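Local coordinates for E3 19 kDa protein (Human adenovirus E serotype 4, PDB 5IRO) that probably binds class I MHC heavy chains through its lumenal domain and retains them in the endoplasmic reticulum, keeping them from the surface of the infected cell, at residues Pro24-Cys29 with Met90-Met95; Val31-Trp37 with Asn53-Trp59; Thr58-Gly62 with Met103-Arg107. All coordinates share one frame; numbering follows the deposited sequence.

Contact 1 of 3, residues Pro24-Cys29 with Met90-Met95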
loop_
_atom_site.group_PDB
_atom_site.type_symbol
_atom_site.label_atom_id
_atom_site.label_comp_id
_atom_site.label_asym_id
_atom_site.label_seq_id
_atom_site.Cartn_x
_atom_site.Cartn_y
_atom_site.Cartn_z
ATOM N N PRO D 24 12.358 -5.495 7.221
ATOM C CA PRO D 24 12.749 -4.299 6.466
ATOM C C PRO D 24 11.545 -3.487 5.998
ATOM O O PRO D 24 10.789 -3.956 5.150
ATOM C CB PRO D 24 13.483 -4.882 5.252
ATOM C CG PRO D 24 12.941 -6.263 5.103
ATOM C CD PRO D 24 12.682 -6.736 6.495
ATOM N N ASP D 25 11.370 -2.286 6.543
ATOM C CA ASP D 25 10.259 -1.429 6.140
ATOM C C ASP D 25 10.715 0.000 5.875
ATOM O O ASP D 25 10.773 0.798 6.793
ATOM C CB ASP D 25 9.182 -1.405 7.233
ATOM C CG ASP D 25 8.175 -2.531 7.103
ATOM O OD1 ASP D 25 6.969 -2.268 7.297
ATOM O OD2 ASP D 25 8.584 -3.677 6.833
ATOM N N GLY D 26 10.939 0.357 4.616
ATOM C CA GLY D 26 11.397 1.700 4.301
ATOM C C GLY D 26 12.823 2.009 4.741
ATOM O O GLY D 26 13.110 3.114 5.208
ATOM N N ASN D 27 13.711 1.025 4.588
ATOM C CA ASN D 27 15.135 1.148 4.940
ATOM C C ASN D 27 15.459 1.447 6.404
ATOM O O ASN D 27 16.329 2.261 6.719
ATOM C CB ASN D 27 15.813 2.161 4.017
ATOM C CG ASN D 27 15.774 1.727 2.567
ATOM O OD1 ASN D 27 15.846 0.533 2.271
ATOM N ND2 ASN D 27 15.642 2.683 1.658
ATOM N N ARG D 28 14.711 0.803 7.288
ATOM C CA ARG D 28 14.914 0.878 8.727
ATOM C C ARG D 28 14.567 -0.480 9.292
ATOM O O ARG D 28 13.676 -1.162 8.782
ATOM C CB ARG D 28 14.004 1.921 9.325
ATOM C CG ARG D 28 12.666 1.743 8.704
ATOM C CD ARG D 28 11.581 2.627 9.232
ATOM N NE ARG D 28 10.951 2.025 10.389
ATOM C CZ ARG D 28 10.597 2.721 11.462
ATOM N NH1 ARG D 28 10.833 4.031 11.523
ATOM N NH2 ARG D 28 10.023 2.107 12.479
ATOM N N CYS D 29 15.248 -0.885 10.349
ATOM C CA CYS D 29 14.965 -2.185 10.920
ATOM C C CYS D 29 13.759 -2.171 11.866
ATOM O O CYS D 29 13.874 -1.806 13.042
ATOM C CB CYS D 29 16.200 -2.719 11.631
ATOM S SG CYS D 29 16.118 -4.473 11.981
ATOM N N MET D 90 20.102 -8.870 14.477
ATOM C CA MET D 90 18.962 -9.206 13.635
ATOM C C MET D 90 18.557 -8.033 12.751
ATOM O O MET D 90 17.784 -8.195 11.808
ATOM C CB MET D 90 17.780 -9.677 14.490
ATOM C CG MET D 90 18.009 -11.016 15.183
ATOM S SD MET D 90 17.259 -12.414 14.323
ATOM C CE MET D 90 15.569 -12.309 14.911
ATOM N N CYS D 91 19.082 -6.850 13.059
ATOM C CA CYS D 91 18.854 -5.684 12.216
ATOM C C CYS D 91 19.964 -5.532 11.180
ATOM O O CYS D 91 19.788 -4.851 10.174
ATOM C CB CYS D 91 18.727 -4.410 13.057
ATOM S SG CYS D 91 17.077 -4.105 13.729
ATOM N N ASN D 92 21.109 -6.161 11.435
ATOM C CA ASN D 92 22.187 -6.209 10.452
ATOM C C ASN D 92 21.947 -7.279 9.391
ATOM O O ASN D 92 22.476 -7.197 8.282
ATOM C CB ASN D 92 23.527 -6.473 11.144
ATOM C CG ASN D 92 23.999 -5.297 11.984
ATOM O OD1 ASN D 92 23.734 -4.139 11.666
ATOM N ND2 ASN D 92 24.713 -5.596 13.065
ATOM N N THR D 93 21.130 -8.271 9.735
ATOM C CA THR D 93 20.825 -9.372 8.827
ATOM C C THR D 93 19.585 -9.053 7.995
ATOM O O THR D 93 19.530 -9.364 6.808
ATOM C CB THR D 93 20.624 -10.697 9.597
ATOM O OG1 THR D 93 21.796 -10.987 10.371
ATOM C CG2 THR D 93 20.355 -11.849 8.636
ATOM N N ALA D 94 18.586 -8.441 8.624
ATOM C CA ALA D 94 17.362 -8.070 7.923
ATOM C C ALA D 94 17.637 -6.912 6.969
ATOM O O ALA D 94 17.145 -6.886 5.841
ATOM C CB ALA D 94 16.264 -7.707 8.910
ATOM N N MET D 95 18.433 -5.955 7.437
ATOM C CA MET D 95 18.819 -4.808 6.629
ATOM C C MET D 95 20.154 -5.102 5.960
ATOM O O MET D 95 21.180 -4.562 6.366
ATOM C CB MET D 95 18.973 -3.572 7.517
ATOM C CG MET D 95 17.690 -3.075 8.166
ATOM S SD MET D 95 16.955 -1.678 7.301
ATOM C CE MET D 95 15.947 -2.517 6.089
#

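Contact 2 of 3, residues Val31-Trp37 with Asn53-Trp59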
loop_
_atom_site.group_PDB
_atom_site.type_symbol
_atom_site.label_atom_id
_atom_site.label_comp_id
_atom_site.label_asym_id
_atom_site.label_seq_id
_atom_site.Cartn_x
_atom_site.Cartn_y
_atom_site.Cartn_z
ATOM N N VAL D 31 11.217 -3.532 14.347
ATOM C CA VAL D 31 11.204 -4.515 15.419
ATOM C C VAL D 31 9.779 -4.825 15.858
ATOM O O VAL D 31 8.962 -3.917 16.021
ATOM C CB VAL D 31 11.983 -3.991 16.646
ATOM C CG1 VAL D 31 12.026 -5.038 17.745
ATOM C CG2 VAL D 31 13.385 -3.565 16.246
ATOM N N LEU D 32 9.485 -6.107 16.048
ATOM C CA LEU D 32 8.162 -6.525 16.494
ATOM C C LEU D 32 8.277 -7.518 17.642
ATOM O O LEU D 32 8.498 -8.705 17.419
ATOM C CB LEU D 32 7.394 -7.171 15.343
ATOM C CG LEU D 32 5.953 -7.557 15.681
ATOM C CD1 LEU D 32 5.033 -6.347 15.607
ATOM C CD2 LEU D 32 5.468 -8.679 14.783
ATOM N N ILE D 33 8.100 -7.035 18.867
ATOM C CA ILE D 33 8.147 -7.894 20.044
ATOM C C ILE D 33 6.763 -8.447 20.367
ATOM O O ILE D 33 5.906 -7.731 20.891
ATOM C CB ILE D 33 8.685 -7.134 21.271
ATOM C CG1 ILE D 33 9.966 -6.380 20.903
ATOM C CG2 ILE D 33 8.937 -8.091 22.426
ATOM C CD1 ILE D 33 10.463 -5.443 21.987
ATOM N N LYS D 34 6.547 -9.719 20.048
ATOM C CA LYS D 34 5.254 -10.352 20.289
ATOM C C LYS D 34 5.258 -11.262 21.519
ATOM O O LYS D 34 5.948 -12.282 21.555
ATOM C CB LYS D 34 4.810 -11.144 19.058
ATOM C CG LYS D 34 3.420 -11.746 19.183
ATOM C CD LYS D 34 2.993 -12.404 17.883
ATOM C CE LYS D 34 1.556 -12.891 17.952
ATOM N NZ LYS D 34 1.164 -13.602 16.704
ATOM N N CYS D 35 4.481 -10.883 22.525
ATOM C CA CYS D 35 4.247 -11.734 23.682
ATOM C C CYS D 35 2.823 -12.274 23.642
ATOM O O CYS D 35 2.085 -12.013 22.691
ATOM C CB CYS D 35 4.520 -10.971 24.982
ATOM S SG CYS D 35 6.241 -10.440 25.186
ATOM N N GLY D 36 2.431 -13.013 24.676
ATOM C CA GLY D 36 1.149 -13.695 24.664
ATOM C C GLY D 36 -0.064 -12.784 24.653
ATOM O O GLY D 36 -0.060 -11.719 25.271
ATOM N N TRP D 37 -1.103 -13.208 23.938
ATOM C CA TRP D 37 -2.370 -12.483 23.883
ATOM C C TRP D 37 -3.431 -13.189 24.723
ATOM O O TRP D 37 -4.625 -12.897 24.622
ATOM C CB TRP D 37 -2.843 -12.352 22.435
ATOM C CG TRP D 37 -2.154 -11.262 21.683
ATOM C CD1 TRP D 37 -1.096 -11.397 20.831
ATOM C CD2 TRP D 37 -2.476 -9.867 21.705
ATOM N NE1 TRP D 37 -0.736 -10.171 20.327
ATOM C CE2 TRP D 37 -1.569 -9.215 20.848
ATOM C CE3 TRP D 37 -3.442 -9.105 22.370
ATOM C CZ2 TRP D 37 -1.600 -7.838 20.636
ATOM C CZ3 TRP D 37 -3.470 -7.740 22.159
ATOM C CH2 TRP D 37 -2.556 -7.120 21.300
ATOM N N ASN D 53 0.437 -6.173 24.732
ATOM C CA ASN D 53 0.912 -7.533 24.509
ATOM C C ASN D 53 1.937 -7.619 23.380
ATOM O O ASN D 53 2.859 -8.433 23.426
ATOM C CB ASN D 53 -0.266 -8.459 24.192
ATOM C CG ASN D 53 -1.220 -8.617 25.360
ATOM O OD1 ASN D 53 -2.107 -7.790 25.567
ATOM N ND2 ASN D 53 -1.056 -9.695 26.118
ATOM N N THR D 54 1.776 -6.772 22.368
ATOM C CA THR D 54 2.671 -6.779 21.216
ATOM C C THR D 54 3.150 -5.361 20.928
ATOM O O THR D 54 2.357 -4.420 20.903
ATOM C CB THR D 54 1.976 -7.357 19.965
ATOM O OG1 THR D 54 1.440 -8.652 20.269
ATOM C CG2 THR D 54 2.960 -7.480 18.810
ATOM N N LEU D 55 4.452 -5.216 20.703
ATOM C CA LEU D 55 5.051 -3.901 20.515
ATOM C C LEU D 55 5.725 -3.824 19.149
ATOM O O LEU D 55 6.258 -4.815 18.656
ATOM C CB LEU D 55 6.063 -3.631 21.636
ATOM C CG LEU D 55 6.456 -2.188 21.971
ATOM C CD1 LEU D 55 6.873 -2.071 23.430
ATOM C CD2 LEU D 55 7.578 -1.706 21.073
ATOM N N ALA D 56 5.685 -2.647 18.533
ATOM C CA ALA D 56 6.358 -2.435 17.256
ATOM C C ALA D 56 7.144 -1.131 17.255
ATOM O O ALA D 56 6.576 -0.055 17.439
ATOM C CB ALA D 56 5.353 -2.450 16.115
ATOM N N SER D 57 8.452 -1.234 17.049
ATOM C CA SER D 57 9.304 -0.053 16.974
ATOM C C SER D 57 10.377 -0.206 15.904
ATOM O O SER D 57 10.174 -0.880 14.895
ATOM C CB SER D 57 9.956 0.229 18.327
ATOM O OG SER D 57 10.775 1.383 18.257
ATOM N N THR D 58 11.519 0.431 16.135
ATOM C CA THR D 58 12.641 0.351 15.213
ATOM C C THR D 58 13.956 0.270 15.965
ATOM O O THR D 58 14.050 0.717 17.108
ATOM C CB THR D 58 12.714 1.583 14.300
ATOM O OG1 THR D 58 11.451 2.262 14.301
ATOM C CG2 THR D 58 13.099 1.179 12.884
ATOM N N TRP D 59 14.971 -0.307 15.330
ATOM C CA TRP D 59 16.306 -0.287 15.919
ATOM C C TRP D 59 17.344 0.349 14.997
ATOM O O TRP D 59 17.426 0.027 13.810
ATOM C CB TRP D 59 16.752 -1.687 16.350
ATOM C CG TRP D 59 18.034 -1.677 17.129
ATOM C CD1 TRP D 59 18.178 -1.543 18.481
ATOM C CD2 TRP D 59 19.356 -1.829 16.600
ATOM N NE1 TRP D 59 19.509 -1.587 18.821
ATOM C CE2 TRP D 59 20.252 -1.764 17.684
ATOM C CE3 TRP D 59 19.868 -2.007 15.311
ATOM C CZ2 TRP D 59 21.632 -1.875 17.518
ATOM C CZ3 TRP D 59 21.235 -2.116 15.148
ATOM C CH2 TRP D 59 22.101 -2.046 16.244
#

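Contact 3 of 3, residues Thr58-Gly62 with Met103-Arg107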
loop_
_atom_site.group_PDB
_atom_site.type_symbol
_atom_site.label_atom_id
_atom_site.label_comp_id
_atom_site.label_asym_id
_atom_site.label_seq_id
_atom_site.Cartn_x
_atom_site.Cartn_y
_atom_site.Cartn_z
ATOM N N THR D 58 11.519 0.431 16.135
ATOM C CA THR D 58 12.641 0.351 15.213
ATOM C C THR D 58 13.956 0.270 15.965
ATOM O O THR D 58 14.050 0.717 17.108
ATOM C CB THR D 58 12.714 1.583 14.300
ATOM O OG1 THR D 58 11.451 2.262 14.301
ATOM C CG2 THR D 58 13.099 1.179 12.884
ATOM N N TRP D 59 14.971 -0.307 15.330
ATOM C CA TRP D 59 16.306 -0.287 15.919
ATOM C C TRP D 59 17.344 0.349 14.997
ATOM O O TRP D 59 17.426 0.027 13.810
ATOM C CB TRP D 59 16.752 -1.687 16.350
ATOM C CG TRP D 59 18.034 -1.677 17.129
ATOM C CD1 TRP D 59 18.178 -1.543 18.481
ATOM C CD2 TRP D 59 19.356 -1.829 16.600
ATOM N NE1 TRP D 59 19.509 -1.587 18.821
ATOM C CE2 TRP D 59 20.252 -1.764 17.684
ATOM C CE3 TRP D 59 19.868 -2.007 15.311
ATOM C CZ2 TRP D 59 21.632 -1.875 17.518
ATOM C CZ3 TRP D 59 21.235 -2.116 15.148
ATOM C CH2 TRP D 59 22.101 -2.046 16.244
ATOM N N GLN D 60 18.124 1.265 15.567
ATOM C CA GLN D 60 19.270 1.874 14.899
ATOM C C GLN D 60 20.422 1.878 15.907
ATOM O O GLN D 60 20.181 1.727 17.105
ATOM C CB GLN D 60 18.945 3.301 14.427
ATOM C CG GLN D 60 18.811 4.338 15.539
ATOM C CD GLN D 60 18.532 5.739 15.009
ATOM O OE1 GLN D 60 18.816 6.045 13.852
ATOM N NE2 GLN D 60 17.988 6.600 15.863
ATOM N N PRO D 61 21.674 2.026 15.433
ATOM C CA PRO D 61 22.837 2.070 16.330
ATOM C C PRO D 61 22.651 3.035 17.497
ATOM O O PRO D 61 22.458 4.232 17.282
ATOM C CB PRO D 61 23.959 2.555 15.414
ATOM C CG PRO D 61 23.589 2.027 14.080
ATOM C CD PRO D 61 22.084 2.069 14.017
ATOM N N GLY D 62 22.695 2.507 18.716
ATOM C CA GLY D 62 22.499 3.313 19.907
ATOM C C GLY D 62 21.210 2.966 20.631
ATOM O O GLY D 62 21.104 3.135 21.846
ATOM N N MET D 103 21.811 3.127 2.472
ATOM C CA MET D 103 20.625 3.810 2.983
ATOM C C MET D 103 20.404 3.499 4.463
ATOM O O MET D 103 19.587 4.140 5.125
ATOM C CB MET D 103 19.384 3.448 2.160
ATOM C CG MET D 103 18.206 4.406 2.350
ATOM S SD MET D 103 18.391 5.990 1.503
ATOM C CE MET D 103 16.948 6.870 2.105
ATOM N N TRP D 104 21.150 2.531 4.986
ATOM C CA TRP D 104 21.104 2.254 6.412
ATOM C C TRP D 104 22.560 2.126 6.855
ATOM O O TRP D 104 23.356 1.496 6.155
ATOM C CB TRP D 104 20.349 0.958 6.703
ATOM C CG TRP D 104 19.807 0.884 8.104
ATOM C CD1 TRP D 104 18.589 1.334 8.527
ATOM C CD2 TRP D 104 20.487 0.419 9.275
ATOM N NE1 TRP D 104 18.447 1.127 9.876
ATOM C CE2 TRP D 104 19.603 0.575 10.362
ATOM C CE3 TRP D 104 21.750 -0.124 9.509
ATOM C CZ2 TRP D 104 19.942 0.200 11.660
ATOM C CZ3 TRP D 104 22.085 -0.498 10.797
ATOM C CH2 TRP D 104 21.185 -0.338 11.854
ATOM N N PRO D 105 22.927 2.705 8.012
ATOM C CA PRO D 105 22.163 3.404 9.060
ATOM C C PRO D 105 21.318 4.586 8.571
ATOM O O PRO D 105 21.643 5.185 7.544
ATOM C CB PRO D 105 23.265 3.909 10.009
ATOM C CG PRO D 105 24.523 3.874 9.208
ATOM C CD PRO D 105 24.367 2.691 8.319
ATOM N N PRO D 106 20.240 4.912 9.309
ATOM C CA PRO D 106 19.244 5.945 8.995
ATOM C C PRO D 106 19.799 7.285 8.504
ATOM O O PRO D 106 19.043 8.064 7.922
ATOM C CB PRO D 106 18.527 6.135 10.331
ATOM C CG PRO D 106 18.546 4.778 10.928
ATOM C CD PRO D 106 19.868 4.166 10.528
ATOM N N ARG D 107 21.080 7.554 8.732
ATOM C CA ARG D 107 21.680 8.800 8.262
ATOM C C ARG D 107 22.180 8.724 6.824
ATOM O O ARG D 107 22.856 7.768 6.436
ATOM C CB ARG D 107 22.825 9.236 9.177
ATOM C CG ARG D 107 22.439 10.286 10.196
ATOM C CD ARG D 107 23.683 10.923 10.783
ATOM N NE ARG D 107 23.383 12.185 11.450
ATOM C CZ ARG D 107 24.306 13.036 11.880
ATOM N NH1 ARG D 107 25.592 12.763 11.708
ATOM N NH2 ARG D 107 23.946 14.167 12.473
#

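Contact 1 of 3, residues Pro24-Cys29 with Met90-Met95
Pro24 lays its ring against the end of helix 91-94: its CB meets the terminal methyl CE of Met95 at 3.5 Å, and its CD faces Ala94 CB at 4.4 Å. The chain then turns through Gly26 and Asn27, both with positive phi, and the end of Met95 enters the bend. Met95 SD lies against the backbone of Asn27 and Arg28, 3.6 Å from Asn27 C and 3.3 Å from Arg28 C. The Met95 chain is bent at both chi2 and chi3 (-100° and 87°), which carries SD and CE round into the turn. This turn is the tip of the beta hairpin made by strands 20-24 and 29-34. Arg28, whose CB points away from the helix, adds little through its side chain, which packs on an acidic side chain of another protein's chain. At Cys29 the contact becomes covalent: SG is joined to Cys91 SG in a disulfide 2.0 Å long with a chi3 of -93°, pinning the start of strand 29-34 to the first turn of the helix. Cys29 CB also touches Met95 CG at 3.8 Å, while Phe22 of strand 20-24 packs against both cysteines.

Contact 2 of 3, residues Val31-Trp37 with Asn53-Trp59
Ile33 and Leu55 stand side by side on one face of the antiparallel pair, Ile33 CB 4.4 Å from Leu55 CB. Further along this face, Val31 CG2 lies 3.9 Å from Trp59 CB. The opposite face carries Leu32, where CG is anti to the backbone N (chi1 -176°) and a chi2 of 80° brings CD1 to 3.9 Å from Ala56 CB. Between the faces runs an antiparallel ladder. Val31 and Ser57 exchange two backbone hydrogen bonds, as do Ile33 and Leu55, and Cys35 N donates to Asn53 O. Beyond Lys34, whose CG passes Thr54 OG1, the edge turns polar and aromatic. Asn53 CB lies over the face of the six-membered ring of Trp37, 3.5 Å from its centroid, in a CH-pi contact, and the Asn53 amide is only 24° from the ring plane. Trp37 NE1 gives a weak hydrogen bond to Thr54 OG1 at 2.7 Å. Asn53 ND2 reaches Gly36 O in a bond modelled too short to be trusted in detail, and also donates to Cys39 O. Strand 29-34 is the middle of a three-stranded sheet, flanked by 54-59 and 20-24. Ile33 and Leu55 rest on Ile44 of strand 43-45 in the second sheet, whereas Leu32 and Thr54 pack on another protein's chain.

Contact 3 of 3, residues Thr58-Gly62 with Met103-Arg107
Trp104 reaches toward the segment 58-62 with the far end of its indole, and Pro61 meets it there: Pro61 CD lies 3.4 Å from Trp104 CH2, the two side chains approaching from opposite directions. The same ring carbon, Trp104 CH2, touches Trp59 CZ3 at 3.7 Å, where the two tryptophan side chains cross at about a right angle. Beside it, the backbone oxygen of Trp59 comes up to the edge of the Trp104 ring near its plane, 3.3 Å from CZ2. The indole extends from its own chain to meet these groups because chi1 of Trp104 (-158°) puts CG anti to the backbone N. The segment 103-107 is an irregular tail after helix 97-100, and its Trp104-Pro105 peptide is cis. The Trp-Pro-Pro sequence folds back on itself, so that Pro106 CD lies 3.4 Å above one face of the Trp104 ring, offset toward its rim. Pro106 also receives Gln60: Gln60 OE1 lies 3.2 Å from Pro106 CG, and Gln60 CB is 3.8 Å from the same carbon. Within the other segment Pro61 N lies above one face of the Trp59 ring, offset toward its rim. The polar end of that indole is held by Asp63 O, which accepts from NE1. The Trp104 indole also touches Asn92 and Met95, and Ser98 and Arg99 of helix 97-100.

From the N terminus, the chain first forms the hairpin of strands 20-24 and 29-34, and its turn is the first half of contact 1. That contact closes a long loop only at helix 91-94. Contact 2 is nested inside this loop, closing a shorter one as strand 54-59 returns alongside 29-34. Contact 3 leaves from the end of strand 54-59, sharing Thr58 and Trp59 with contact 2, and ends in the tail beyond contact 1, so contacts 1 and 3 cross. They meet where Cys29 O probably accepts a hydrogen bond from Trp59 N at 2.9 Å. Together the three join one sheet, the short helices and the C-terminal tail.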